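Local coordinates for protein digeranylgeranylglycerophospholipid reductase (Sulfolobus acidocaldarius, PDB 4OPC) that reduces the double bonds of the geranylgeranyl chains of archaeal membrane lipid precursors, using one bound FAD per subunit, at residues Gly14-Ser19 against Gly300-Ala305; Phe57-Met62 against Val338-Ala343; Ala22-Arg27 against Ser308-Ala313. All coordinates share one frame; numbering follows the deposited sequence.

Contact 1: Gly14-Ser19 against Gly300-Ala305. With FDA (dihydroflavine-adenine dinucleotide), chain B.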
loop_
_atom_site.group_PDB
_atom_site.type_symbol
_atom_site.label_atom_id
_atom_site.label_comp_id
_atom_site.label_asym_id
_atom_site.label_seq_id
_atom_site.Cartn_x
_atom_site.Cartn_y
_atom_site.Cartn_z
ATOM N N GLY A 14 -14.797 1.858 -0.166
ATOM C CA GLY A 14 -14.797 2.448 1.158
ATOM C C GLY A 14 -13.800 1.847 2.132
ATOM O O GLY A 14 -14.064 1.843 3.328
ATOM N N GLY A 15 -12.673 1.337 1.625
ATOM C CA GLY A 15 -11.587 0.890 2.490
ATOM C C GLY A 15 -10.826 2.081 3.037
ATOM O O GLY A 15 -11.355 3.187 3.056
ATOM N N PHE A 16 -9.591 1.885 3.480
ATOM C CA PHE A 16 -8.859 3.017 4.046
ATOM C C PHE A 16 -8.701 4.150 3.042
ATOM O O PHE A 16 -8.741 5.321 3.415
ATOM C CB PHE A 16 -7.485 2.592 4.569
ATOM C CG PHE A 16 -7.460 2.286 6.042
ATOM C CD1 PHE A 16 -8.368 1.393 6.599
ATOM C CD2 PHE A 16 -6.516 2.875 6.866
ATOM C CE1 PHE A 16 -8.328 1.098 7.955
ATOM C CE2 PHE A 16 -6.480 2.590 8.223
ATOM C CZ PHE A 16 -7.380 1.691 8.768
ATOM N N ALA A 17 -8.541 3.818 1.760
ATOM C CA ALA A 17 -8.370 4.878 0.773
ATOM C C ALA A 17 -9.659 5.674 0.579
ATOM O O ALA A 17 -9.690 6.885 0.788
ATOM C CB ALA A 17 -7.877 4.302 -0.550
ATOM N N GLY A 18 -10.741 4.995 0.207
ATOM C CA GLY A 18 -11.997 5.683 -0.047
ATOM C C GLY A 18 -12.559 6.389 1.169
ATOM O O GLY A 18 -13.092 7.509 1.072
ATOM N N SER A 19 -12.461 5.729 2.323
ATOM C CA SER A 19 -12.983 6.326 3.548
ATOM C C SER A 19 -12.195 7.576 3.934
ATOM O O SER A 19 -12.779 8.542 4.427
ATOM C CB SER A 19 -13.030 5.322 4.708
ATOM O OG SER A 19 -11.730 4.948 5.122
ATOM N N GLY A 300 3.457 -2.187 3.517
ATOM C CA GLY A 300 2.441 -1.427 4.238
ATOM C C GLY A 300 1.743 -0.428 3.336
ATOM O O GLY A 300 2.380 0.409 2.699
ATOM N N GLY A 301 0.419 -0.510 3.287
ATOM C CA GLY A 301 -0.364 0.352 2.420
ATOM C C GLY A 301 -1.532 1.078 3.056
ATOM O O GLY A 301 -2.149 1.882 2.379
ATOM N N LYS A 302 -1.862 0.808 4.317
ATOM C CA LYS A 302 -2.971 1.550 4.911
ATOM C C LYS A 302 -2.611 3.013 5.164
ATOM O O LYS A 302 -3.417 3.909 4.889
ATOM C CB LYS A 302 -3.482 0.847 6.163
ATOM C CG LYS A 302 -4.510 -0.220 5.819
ATOM C CD LYS A 302 -5.046 -0.927 7.048
ATOM C CE LYS A 302 -6.339 -1.669 6.710
ATOM N NZ LYS A 302 -6.142 -2.721 5.657
ATOM N N GLY A 303 -1.404 3.272 5.655
ATOM C CA GLY A 303 -0.955 4.649 5.834
ATOM C C GLY A 303 -0.891 5.429 4.533
ATOM O O GLY A 303 -1.427 6.537 4.421
ATOM N N SER A 304 -0.265 4.839 3.526
ATOM C CA SER A 304 -0.157 5.505 2.242
ATOM C C SER A 304 -1.522 5.616 1.540
ATOM O O SER A 304 -1.764 6.586 0.813
ATOM C CB SER A 304 0.889 4.809 1.375
ATOM O OG SER A 304 0.663 3.404 1.352
ATOM N N ALA A 305 -2.422 4.661 1.777
ATOM C CA ALA A 305 -3.802 4.805 1.305
ATOM C C ALA A 305 -4.411 6.079 1.869
ATOM O O ALA A 305 -5.043 6.844 1.139
ATOM C CB ALA A 305 -4.642 3.614 1.724
HETATM P PA FDA B . -9.303 -2.113 -0.064
HETATM O O1A FDA B . -9.132 -3.333 -0.882
HETATM O O2A FDA B . -9.124 -2.245 1.444
HETATM O O5B FDA B . -10.748 -1.518 -0.321
HETATM C C5B FDA B . -11.310 -1.505 -1.648
HETATM C C4B FDA B . -12.807 -1.455 -1.500
HETATM O O4B FDA B . -13.409 -1.243 -2.793
HETATM C C3B FDA B . -13.445 -2.723 -0.923
HETATM O O3B FDA B . -14.156 -2.437 0.280
HETATM C C2B FDA B . -14.319 -3.255 -2.075
HETATM O O2B FDA B . -15.510 -3.875 -1.616
HETATM C C1B FDA B . -14.613 -1.982 -2.854
HETATM N N9A FDA B . -14.925 -2.127 -4.270
HETATM C C8A FDA B . -14.130 -2.682 -5.243
HETATM N N7A FDA B . -14.633 -2.602 -6.453
HETATM C C5A FDA B . -15.837 -1.939 -6.263
HETATM C C6A FDA B . -16.826 -1.497 -7.164
HETATM N N6A FDA B . -16.732 -1.618 -8.489
HETATM N N1A FDA B . -17.875 -0.821 -6.654
HETATM C C2A FDA B . -17.955 -0.659 -5.330
HETATM N N3A FDA B . -17.070 -0.994 -4.389
HETATM C C4A FDA B . -16.012 -1.611 -4.931
HETATM N N1 FDA B . -0.895 -2.549 5.026
HETATM C C2 FDA B . -0.557 -1.945 6.211
HETATM O O2 FDA B . -0.514 -0.724 6.316
HETATM N N3 FDA B . -0.302 -2.765 7.279
HETATM C C4 FDA B . -0.236 -4.143 7.276
HETATM O O4 FDA B . -0.130 -4.750 8.339
HETATM C C4X FDA B . -0.529 -4.712 6.018
HETATM N N5 FDA B . -0.532 -6.070 5.895
HETATM C C5X FDA B . -1.127 -6.667 4.803
HETATM C C6 FDA B . -1.383 -8.031 4.796
HETATM C C7 FDA B . -2.061 -8.639 3.751
HETATM C C7M FDA B . -2.427 -10.097 3.857
HETATM C C8 FDA B . -2.459 -7.869 2.648
HETATM C C8M FDA B . -3.261 -8.490 1.527
HETATM C C9 FDA B . -2.186 -6.500 2.639
HETATM C C9A FDA B . -1.546 -5.887 3.710
HETATM N N10 FDA B . -1.291 -4.498 3.754
HETATM C C10 FDA B . -0.901 -3.917 4.941
HETATM C "C1'" FDA B . -1.736 -3.595 2.663
HETATM C "C2'" FDA B . -3.076 -2.926 3.022
HETATM O "O2'" FDA B . -3.993 -3.888 3.551
HETATM C "C3'" FDA B . -3.704 -2.288 1.780
HETATM O "O3'" FDA B . -2.702 -1.528 1.117
HETATM C "C4'" FDA B . -4.871 -1.329 2.055
HETATM O "O4'" FDA B . -5.829 -1.907 2.941
HETATM C "C5'" FDA B . -5.542 -0.903 0.770
HETATM O "O5'" FDA B . -6.696 -0.089 1.065
HETATM P P FDA B . -7.675 0.345 -0.111
HETATM O O1P FDA B . -8.726 1.172 0.505
HETATM O O2P FDA B . -6.908 0.925 -1.291
HETATM O O3P FDA B . -8.279 -1.027 -0.670
#

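Contact 2: Phe57-Met62 against Val338-Ala343. With PGT ((1S)-2-{[{[(2R)-2,3-dihydroxypropyl]oxy}(hydroxy)phosphoryl]oxy}-1-[(palmitoyloxy)methyl]ethyl stearate), chain C.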
loop_
_atom_site.group_PDB
_atom_site.type_symbol
_atom_site.label_atom_id
_atom_site.label_comp_id
_atom_site.label_asym_id
_atom_site.label_seq_id
_atom_site.Cartn_x
_atom_site.Cartn_y
_atom_site.Cartn_z
ATOM N N PHE A 57 -1.624 9.067 11.244
ATOM C CA PHE A 57 -2.784 9.692 11.843
ATOM C C PHE A 57 -2.408 11.094 12.306
ATOM O O PHE A 57 -3.186 12.028 12.147
ATOM C CB PHE A 57 -3.324 8.846 13.000
ATOM C CG PHE A 57 -3.742 7.468 12.581
ATOM C CD1 PHE A 57 -2.817 6.433 12.551
ATOM C CD2 PHE A 57 -5.043 7.208 12.191
ATOM C CE1 PHE A 57 -3.181 5.170 12.156
ATOM C CE2 PHE A 57 -5.413 5.941 11.783
ATOM C CZ PHE A 57 -4.481 4.918 11.772
ATOM N N ASP A 58 -1.201 11.239 12.847
ATOM C CA ASP A 58 -0.746 12.530 13.361
ATOM C C ASP A 58 -0.552 13.584 12.272
ATOM O O ASP A 58 -0.753 14.776 12.510
ATOM C CB ASP A 58 0.548 12.367 14.163
ATOM C CG ASP A 58 0.325 11.681 15.498
ATOM O OD1 ASP A 58 -0.818 11.712 16.000
ATOM O OD2 ASP A 58 1.294 11.120 16.047
ATOM N N LYS A 59 -0.143 13.155 11.084
ATOM C CA LYS A 59 0.122 14.095 9.995
ATOM C C LYS A 59 -1.139 14.466 9.186
ATOM O O LYS A 59 -1.233 15.563 8.643
ATOM C CB LYS A 59 1.213 13.534 9.077
ATOM C CG LYS A 59 1.704 14.491 8.000
ATOM C CD LYS A 59 3.030 14.026 7.405
ATOM C CE LYS A 59 3.527 14.980 6.328
ATOM N NZ LYS A 59 4.879 14.600 5.821
ATOM N N LEU A 60 -2.120 13.570 9.133
ATOM C CA LEU A 60 -3.241 13.740 8.215
ATOM C C LEU A 60 -4.516 14.207 8.879
ATOM O O LEU A 60 -5.487 14.549 8.200
ATOM C CB LEU A 60 -3.524 12.428 7.495
ATOM C CG LEU A 60 -2.365 11.867 6.681
ATOM C CD1 LEU A 60 -2.695 10.479 6.196
ATOM C CD2 LEU A 60 -2.019 12.786 5.510
ATOM N N GLY A 61 -4.524 14.190 10.206
ATOM C CA GLY A 61 -5.705 14.580 10.947
ATOM C C GLY A 61 -6.816 13.563 10.785
ATOM O O GLY A 61 -7.994 13.910 10.782
ATOM N N MET A 62 -6.438 12.300 10.632
ATOM C CA MET A 62 -7.421 11.229 10.619
ATOM C C MET A 62 -7.744 10.847 12.053
ATOM O O MET A 62 -6.864 10.888 12.924
ATOM C CB MET A 62 -6.910 10.019 9.841
ATOM C CG MET A 62 -6.913 10.215 8.331
ATOM S SD MET A 62 -8.556 10.201 7.590
ATOM C CE MET A 62 -9.013 8.476 7.808
ATOM N N VAL A 338 3.228 12.436 -4.885
ATOM C CA VAL A 338 4.655 12.190 -5.103
ATOM C C VAL A 338 5.504 12.863 -4.020
ATOM O O VAL A 338 6.434 12.246 -3.494
ATOM C CB VAL A 338 5.093 12.614 -6.524
ATOM C CG1 VAL A 338 6.603 12.577 -6.650
ATOM C CG2 VAL A 338 4.438 11.699 -7.568
ATOM N N ASN A 339 5.162 14.087 -3.635
ATOM C CA ASN A 339 5.898 14.750 -2.560
ATOM C C ASN A 339 5.743 14.042 -1.212
ATOM O O ASN A 339 6.706 13.910 -0.456
ATOM C CB ASN A 339 5.470 16.210 -2.419
ATOM C CG ASN A 339 5.967 17.082 -3.556
ATOM O OD1 ASN A 339 6.901 16.721 -4.269
ATOM N ND2 ASN A 339 5.347 18.245 -3.724
ATOM N N GLU A 340 4.535 13.578 -0.906
ATOM C CA GLU A 340 4.271 13.016 0.417
ATOM C C GLU A 340 4.715 11.566 0.581
ATOM O O GLU A 340 4.982 11.140 1.706
ATOM C CB GLU A 340 2.773 13.115 0.757
ATOM C CG GLU A 340 2.216 14.536 0.866
ATOM C CD GLU A 340 2.750 15.311 2.064
ATOM O OE1 GLU A 340 3.367 14.698 2.959
ATOM O OE2 GLU A 340 2.543 16.540 2.110
ATOM N N TYR A 341 4.763 10.802 -0.511
ATOM C CA TYR A 341 5.061 9.372 -0.418
ATOM C C TYR A 341 5.579 8.745 -1.712
ATOM O O TYR A 341 6.417 7.837 -1.662
ATOM C CB TYR A 341 3.820 8.602 0.048
ATOM C CG TYR A 341 4.121 7.331 0.806
ATOM C CD1 TYR A 341 4.332 7.357 2.177
ATOM C CD2 TYR A 341 4.189 6.101 0.154
ATOM C CE1 TYR A 341 4.596 6.195 2.889
ATOM C CE2 TYR A 341 4.454 4.936 0.851
ATOM C CZ TYR A 341 4.664 4.986 2.220
ATOM O OH TYR A 341 4.925 3.838 2.937
ATOM N N GLY A 342 5.092 9.200 -2.864
ATOM C CA GLY A 342 5.361 8.515 -4.119
ATOM C C GLY A 342 6.811 8.491 -4.580
ATOM O O GLY A 342 7.256 7.489 -5.139
ATOM N N ALA A 343 7.556 9.566 -4.343
ATOM C CA ALA A 343 8.962 9.607 -4.741
ATOM C C ALA A 343 9.745 8.584 -3.931
ATOM O O ALA A 343 10.580 7.844 -4.467
ATOM C CB ALA A 343 9.533 11.003 -4.544
HETATM C C48 PGT C . 10.141 -7.659 -0.100
HETATM C C47 PGT C . 9.104 -6.885 -0.886
HETATM C C46 PGT C . 7.730 -7.456 -0.602
HETATM C C45 PGT C . 7.474 -7.435 0.892
HETATM C C44 PGT C . 5.989 -7.375 1.178
HETATM C C43 PGT C . 5.499 -8.726 1.665
HETATM C C42 PGT C . 3.992 -8.678 1.778
HETATM C C41 PGT C . 3.644 -7.723 2.892
HETATM C C40 PGT C . 2.315 -8.092 3.503
HETATM C C39 PGT C . 2.349 -7.642 4.946
HETATM C C38 PGT C . 2.638 -6.165 5.007
HETATM C C37 PGT C . 2.841 -5.769 6.450
HETATM C C36 PGT C . 3.022 -4.272 6.504
HETATM C C35 PGT C . 3.557 -3.847 7.852
HETATM C C34 PGT C . 3.666 -2.335 7.879
HETATM C C33 PGT C . 4.491 -1.857 9.054
HETATM C C32 PGT C . 3.931 -0.566 9.622
HETATM C C31 PGT C . 4.352 0.655 8.819
HETATM O O31 PGT C . 3.480 1.402 8.416
HETATM O O2 PGT C . 5.710 0.934 8.524
HETATM C C2 PGT C . 6.353 1.914 9.318
HETATM C C1 PGT C . 6.052 3.332 8.879
HETATM O O3P PGT C . 4.970 3.515 7.988
HETATM P P PGT C . 5.278 4.103 6.547
HETATM O O1P PGT C . 6.549 3.410 6.109
HETATM O O2P PGT C . 4.151 3.818 5.566
HETATM O O4P PGT C . 5.528 5.676 6.561
HETATM C C4 PGT C . 5.779 6.402 7.747
HETATM C C5 PGT C . 6.107 7.846 7.443
HETATM O O5 PGT C . 5.183 8.685 8.098
HETATM C C6 PGT C . 6.046 8.075 5.951
HETATM O O6 PGT C . 4.914 8.839 5.601
HETATM C C3 PGT C . 7.864 1.814 9.217
HETATM O O3 PGT C . 8.385 0.621 9.751
HETATM C C11 PGT C . 9.527 0.173 9.058
HETATM O O11 PGT C . 10.398 0.964 8.753
HETATM C C12 PGT C . 9.663 -1.288 8.683
HETATM C C13 PGT C . 11.107 -1.631 8.387
HETATM C C14 PGT C . 11.197 -3.091 7.993
HETATM C C15 PGT C . 11.228 -3.226 6.486
HETATM C C16 PGT C . 11.458 -4.672 6.096
HETATM C C17 PGT C . 12.595 -4.732 5.098
HETATM C C18 PGT C . 13.068 -6.158 4.918
HETATM C C19 PGT C . 14.384 -6.168 4.166
HETATM C C20 PGT C . 15.507 -5.640 5.039
HETATM C C21 PGT C . 16.592 -6.691 5.164
HETATM C C22 PGT C . 17.951 -6.038 5.296
HETATM C C23 PGT C . 19.006 -7.010 4.812
HETATM C C24 PGT C . 20.337 -6.308 4.665
HETATM C C25 PGT C . 20.884 -6.535 3.272
HETATM C C26 PGT C . 21.209 -5.204 2.628
HETATM O O HOH W 1 4.269 12.336 4.127
#

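Contact 3: Ala22-Arg27 against Ser308-Ala313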
loop_
_atom_site.group_PDB
_atom_site.type_symbol
_atom_site.label_atom_id
_atom_site.label_comp_id
_atom_site.label_asym_id
_atom_site.label_seq_id
_atom_site.Cartn_x
_atom_site.Cartn_y
_atom_site.Cartn_z
ATOM N N ALA A 22 -13.414 10.355 1.699
ATOM C CA ALA A 22 -14.732 10.796 2.155
ATOM C C ALA A 22 -14.596 11.684 3.391
ATOM O O ALA A 22 -15.206 12.760 3.472
ATOM C CB ALA A 22 -15.612 9.595 2.466
ATOM N N TYR A 23 -13.792 11.242 4.357
ATOM C CA TYR A 23 -13.637 11.991 5.590
ATOM C C TYR A 23 -13.015 13.364 5.323
ATOM O O TYR A 23 -13.501 14.386 5.812
ATOM C CB TYR A 23 -12.800 11.202 6.599
ATOM C CG TYR A 23 -12.760 11.843 7.955
ATOM C CD1 TYR A 23 -13.800 11.660 8.863
ATOM C CD2 TYR A 23 -11.700 12.648 8.329
ATOM C CE1 TYR A 23 -13.774 12.257 10.110
ATOM C CE2 TYR A 23 -11.662 13.249 9.579
ATOM C CZ TYR A 23 -12.701 13.047 10.460
ATOM O OH TYR A 23 -12.673 13.634 11.705
ATOM N N GLN A 24 -11.965 13.387 4.513
ATOM C CA GLN A 24 -11.258 14.627 4.215
ATOM C C GLN A 24 -12.081 15.617 3.383
ATOM O O GLN A 24 -11.817 16.815 3.421
ATOM C CB GLN A 24 -9.910 14.325 3.528
ATOM C CG GLN A 24 -8.958 13.471 4.357
ATOM C CD GLN A 24 -8.226 14.236 5.434
ATOM O OE1 GLN A 24 -8.610 15.347 5.808
ATOM N NE2 GLN A 24 -7.159 13.641 5.951
ATOM N N LEU A 25 -13.055 15.117 2.625
ATOM C CA LEU A 25 -13.921 15.990 1.821
ATOM C C LEU A 25 -15.163 16.460 2.564
ATOM O O LEU A 25 -15.893 17.319 2.072
ATOM C CB LEU A 25 -14.347 15.296 0.530
ATOM C CG LEU A 25 -13.280 15.213 -0.559
ATOM C CD1 LEU A 25 -13.700 14.195 -1.608
ATOM C CD2 LEU A 25 -13.037 16.575 -1.174
ATOM N N SER A 26 -15.393 15.913 3.754
ATOM C CA SER A 26 -16.639 16.162 4.470
ATOM C C SER A 26 -16.671 17.536 5.158
ATOM O O SER A 26 -15.647 18.207 5.286
ATOM C CB SER A 26 -16.906 15.035 5.475
ATOM O OG SER A 26 -16.010 15.093 6.573
ATOM N N ARG A 27 -17.861 17.940 5.599
ATOM C CA ARG A 27 -18.090 19.250 6.213
ATOM C C ARG A 27 -17.733 20.433 5.317
ATOM O O ARG A 27 -17.414 21.509 5.809
ATOM C CB ARG A 27 -17.364 19.379 7.556
ATOM C CG ARG A 27 -18.055 18.679 8.689
ATOM C CD ARG A 27 -17.684 19.252 10.044
ATOM N NE ARG A 27 -18.446 18.563 11.079
ATOM C CZ ARG A 27 -18.134 18.526 12.365
ATOM N NH1 ARG A 27 -17.072 19.176 12.822
ATOM N NH2 ARG A 27 -18.905 17.854 13.211
ATOM N N SER A 308 -3.001 9.071 0.201
ATOM C CA SER A 308 -3.600 9.272 -1.113
ATOM C C SER A 308 -5.017 9.866 -1.023
ATOM O O SER A 308 -5.377 10.680 -1.859
ATOM C CB SER A 308 -3.534 7.989 -1.971
ATOM O OG SER A 308 -4.421 6.977 -1.508
ATOM N N GLY A 309 -5.788 9.502 0.001
ATOM C CA GLY A 309 -7.101 10.097 0.189
ATOM C C GLY A 309 -7.008 11.572 0.526
ATOM O O GLY A 309 -7.816 12.386 0.048
ATOM N N TYR A 310 -6.048 11.920 1.380
ATOM C CA TYR A 310 -5.746 13.306 1.704
ATOM C C TYR A 310 -5.406 14.103 0.439
ATOM O O TYR A 310 -5.942 15.188 0.223
ATOM C CB TYR A 310 -4.613 13.355 2.741
ATOM C CG TYR A 310 -3.922 14.693 2.907
ATOM C CD1 TYR A 310 -4.376 15.617 3.828
ATOM C CD2 TYR A 310 -2.790 15.009 2.157
ATOM C CE1 TYR A 310 -3.739 16.839 3.985
ATOM C CE2 TYR A 310 -2.149 16.222 2.304
ATOM C CZ TYR A 310 -2.630 17.133 3.219
ATOM O OH TYR A 310 -1.996 18.345 3.376
ATOM N N CYS A 311 -4.527 13.563 -0.396
ATOM C CA CYS A 311 -4.122 14.287 -1.600
ATOM C C CYS A 311 -5.274 14.397 -2.584
ATOM O O CYS A 311 -5.414 15.409 -3.269
ATOM C CB CYS A 311 -2.934 13.597 -2.274
ATOM S SG CYS A 311 -1.360 13.784 -1.367
ATOM N N ALA A 312 -6.105 13.361 -2.659
ATOM C CA ALA A 312 -7.265 13.422 -3.534
ATOM C C ALA A 312 -8.224 14.517 -3.105
ATOM O O ALA A 312 -8.720 15.281 -3.937
ATOM C CB ALA A 312 -7.978 12.083 -3.570
ATOM N N ALA A 313 -8.490 14.592 -1.807
ATOM C CA ALA A 313 -9.389 15.618 -1.297
ATOM C C ALA A 313 -8.848 17.011 -1.619
ATOM O O ALA A 313 -9.600 17.903 -2.045
ATOM C CB ALA A 313 -9.584 15.452 0.189
#

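Contact 1: Gly14-Ser19 against Gly300-Ala305
Phe16 and Lys302 meet in the FAD pocket, where the glycine-rich turn of a Rossmann-type fold, Gly14-Ser19, faces the start of helix 302-322. The two side chains cross at about a right angle, the lysine methylenes lying over one face of the phenyl ring, with CD 3.8 Å from the ring centroid and only 5° off the normal, a CH-pi contact. A bend at chi4 (61°) then turns the ammonium off the ring and onto the ribityl chain: NZ donates to O4' of the cofactor at 2.9 Å and weakly to O2' at 3.2 Å. The backbone N of Lys302 bonds to flavin O2 at 2.9 Å, and Ala17 N gives its hydrogen almost straight to phosphate oxygen O1P, also at 2.9 Å. Nearer the backbones, small methyls let the helices close up, with Ala17 CB 4.0 Å from Ala305 CB. Glycine suits both N-cap positions, since a CB on Gly15 would run into O5B, and one on Gly301 into O3'. Two helix starts thus turn toward the cofactor; their amides and dipoles would probably help to stabilise negative charge on the phosphate and on the reduced flavin.

Contact 2: Phe57-Met62 against Val338-Ala343
Lys59 and Glu340 face each other from two helices that stay well apart, with 10.5 Å between the CA atoms of Lys59 and Glu340, the closest in the two segments, and on the second helix a wider pi-type turn spans 338-342. Long side chains suit such a gap. The lysine is fully extended from CG to its ammonium group, whereas the glutamate bends at chi2 (-68°) to present OE1. Lys59 NZ and Glu340 OE1 form a salt bridge of 3.2 Å, weak as a hydrogen bond, and an ordered water bridges the same two groups. That water accepts from Lys59 NZ at 2.9 Å and donates both to Glu340 OE1 and to the backbone O of Glu340, so the bridge is tied to the helix backbone as well as to the carboxylate. Being at the surface, the charges need not be stripped of solvent.

The next residue, Tyr341, turns inward to the bound phospholipid. Its OH donates to phosphate oxygen O2P at 2.7 Å, while ester oxygen O4P lies at the ring edge, in the ring plane. Asn295 ND2 is a second partner of the hydroxyl. A phenylalanine here would keep the ring but is likely to leave O2P without this donor and the Asn295 amide without its mate. His56 and His298 bond to the same lipid. The Lys59-Glu340 pair joins helices 54-60 and 332-357 at the surface, beside the polar head-group pocket in which this reductase holds its lipid.

Contact 3: Ala22-Arg27 against Ser308-Ala313
Gln24 brings its amide to the edge of the Tyr310 ring, not over a face: NE2 lies near the ring plane, 4.0 Å from Tyr310 CD1, with the amide and ring planes turned 71° apart. This is a van der Waals approach. The amide's polar partner lies elsewhere, for Gln24 NE2 is hydrogen-bonded to the backbone O of Leu60, whose own side chain packs against Tyr310. A bend at chi2 (-79°) carries the glutamine amide to that place, at a partly exposed margin where a polar end is suitable.

Deeper in, the contact is apolar. Ala313 CB touches Gln24 CB at 3.5 Å and Leu25 CG at 3.8 Å, while Leu25 CD2 reaches Ala313 CA, also at 3.8 Å. A residue as small as alanine lets the backbones come within 5.5 Å between the CA atoms of Leu25 and Ala313. Nearby, Tyr23 O takes two hydrogen bonds from Ser26, from N at 3.2 Å and from OG at 2.7 Å.

Leu25 also meets Ile32 on strand 32-35, and Cys311 is joined by a disulfide to Cys336 of helix 332-357. Helix 16-25 is the connection between the parallel strands 9-12 and 32-35, the first beta-alpha-beta unit of the Rossmann-type FAD-binding fold, here packed against helix 302-322.

From the N terminus, helix 16-25 supplies the first partners of contact 1 and then contact 3, and helix 54-60 that of contact 2. Their mates return in the same order much later: 300-305 and 308-313 on helix 302-322, then 338-343 on helix 332-357. Each contact therefore closes a loop of about 280 residues, and every pair of loops crosses; none nests. Contacts 1 and 3 hold the same two helices together, at the cofactor end and farther along. Contact 2 adds the lipid side, and it touches both others: Tyr341 packs on Ser304, and Met62 on Tyr23. Flavin pocket and head-group site thus share one helical framework.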